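Local coordinates for putative glutathionylspermidine synthase (Methylobacillus flagellatus, PDB 3N6X), which is a putative glutathionylspermidine synthase with a circularly permuted ATP-grasp domain, and so probably uses ATP to join a carboxylate to an amine, at residues A450-E453 with G454-V457. Residues are numbered along the deposited sequence; the frame is centred on the assembly and turned at random.
Sequences ALRE and GSLV
S455 tucks back against R452 and A450 where the chain reverses through a type II beta turn from R452 to S455. The turn is closed by the backbone bond from S455 N to R452 O, 3.2 Å. G454 takes the third position with phi at +82°, a value that favours glycine; a CB there would run into E453 O.
The R452 side chain runs out extended to its bend at chi3 (75°), which brings its guanidinium over S455: R452 NH2 lies 3.5 Å from S455 CB, with S455 OG over the same face, nearer its margin. S455 OG accepts from V457 N at 3.1 Å, a nearly straight bond that makes an ST turn; a chi1 of -179° turns the hydroxyl that way. Were this serine an alanine, CB would still meet R452, but V457 N would probably lose its acceptor and the ST turn its bond. On the side of S455 away from the guanidinium, A450 CB rests 3.4 Å from S455 O and 3.5 Å from V457 O.
The turn lies in the loop joining the antiparallel strands 446-450 and 464-471; L456 packs on strand 378-380, while R425 of strand 423-435 hydrogen-bonds L451 O.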
loop_
_atom_site.group_PDB
_atom_site.type_symbol
_atom_site.label_atom_id
_atom_site.label_comp_id
_atom_site.label_asym_id
_atom_site.label_seq_id
_atom_site.Cartn_x
_atom_site.Cartn_y
_atom_site.Cartn_z
ATOM N N ALA A 450 -15.290 -3.692 3.040
ATOM C CA ALA A 450 -16.263 -4.125 2.029
ATOM C C ALA A 450 -17.654 -4.038 2.668
ATOM O O ALA A 450 -18.047 -4.927 3.433
ATOM C CB ALA A 450 -15.964 -5.559 1.589
ATOM N N LEU A 451 -18.345 -2.909 2.438
ATOM C CA LEU A 451 -19.629 -2.578 3.072
ATOM C C LEU A 451 -20.797 -3.513 2.725
ATOM O O LEU A 451 -21.587 -3.841 3.614
ATOM C CB LEU A 451 -20.002 -1.097 2.818
ATOM C CG LEU A 451 -18.993 -0.050 3.366
ATOM C CD1 LEU A 451 -19.172 1.296 2.695
ATOM C CD2 LEU A 451 -19.097 0.084 4.875
ATOM N N ARG A 452 -20.917 -3.935 1.438
ATOM C CA ARG A 452 -22.002 -4.825 0.988
ATOM C C ARG A 452 -21.909 -6.202 1.661
ATOM O O ARG A 452 -20.805 -6.724 1.838
ATOM C CB ARG A 452 -21.990 -4.961 -0.538
ATOM C CG ARG A 452 -23.265 -5.587 -1.116
ATOM C CD ARG A 452 -23.044 -6.136 -2.514
ATOM N NE ARG A 452 -22.289 -7.394 -2.500
ATOM C CZ ARG A 452 -21.536 -7.822 -3.510
ATOM N NH1 ARG A 452 -21.424 -7.097 -4.618
ATOM N NH2 ARG A 452 -20.885 -8.974 -3.418
ATOM N N GLU A 453 -23.066 -6.773 2.068
ATOM C CA GLU A 453 -23.111 -8.069 2.762
ATOM C C GLU A 453 -22.552 -9.211 1.898
ATOM O O GLU A 453 -22.948 -9.367 0.741
ATOM C CB GLU A 453 -24.538 -8.388 3.230
ATOM C CG GLU A 453 -24.598 -9.461 4.307
ATOM C CD GLU A 453 -25.995 -9.936 4.651
ATOM O OE1 GLU A 453 -26.861 -9.079 4.940
ATOM O OE2 GLU A 453 -26.216 -11.168 4.661
ATOM N N GLY A 454 -21.604 -9.959 2.462
ATOM C CA GLY A 454 -20.963 -11.083 1.786
ATOM C C GLY A 454 -19.827 -10.708 0.847
ATOM O O GLY A 454 -19.059 -11.583 0.430
ATOM N N SER A 455 -19.702 -9.403 0.509
ATOM C CA SER A 455 -18.675 -8.905 -0.412
ATOM C C SER A 455 -17.254 -8.976 0.158
ATOM O O SER A 455 -17.051 -8.773 1.356
ATOM C CB SER A 455 -18.990 -7.477 -0.848
ATOM O OG SER A 455 -18.027 -6.980 -1.764
ATOM N N LEU A 456 -16.271 -9.229 -0.723
ATOM C CA LEU A 456 -14.844 -9.239 -0.381
ATOM C C LEU A 456 -14.138 -8.149 -1.187
ATOM O O LEU A 456 -12.912 -8.087 -1.214
ATOM C CB LEU A 456 -14.226 -10.619 -0.663
ATOM C CG LEU A 456 -14.810 -11.775 0.153
ATOM C CD1 LEU A 456 -14.809 -13.058 -0.640
ATOM C CD2 LEU A 456 -14.068 -11.953 1.457
ATOM N N VAL A 457 -14.929 -7.273 -1.823
ATOM C CA VAL A 457 -14.423 -6.159 -2.619
ATOM C C VAL A 457 -14.280 -4.904 -1.724
ATOM O O VAL A 457 -15.233 -4.122 -1.573
ATOM C CB VAL A 457 -15.296 -5.904 -3.895
ATOM C CG1 VAL A 457 -14.724 -4.764 -4.744
ATOM C CG2 VAL A 457 -15.434 -7.178 -4.731
#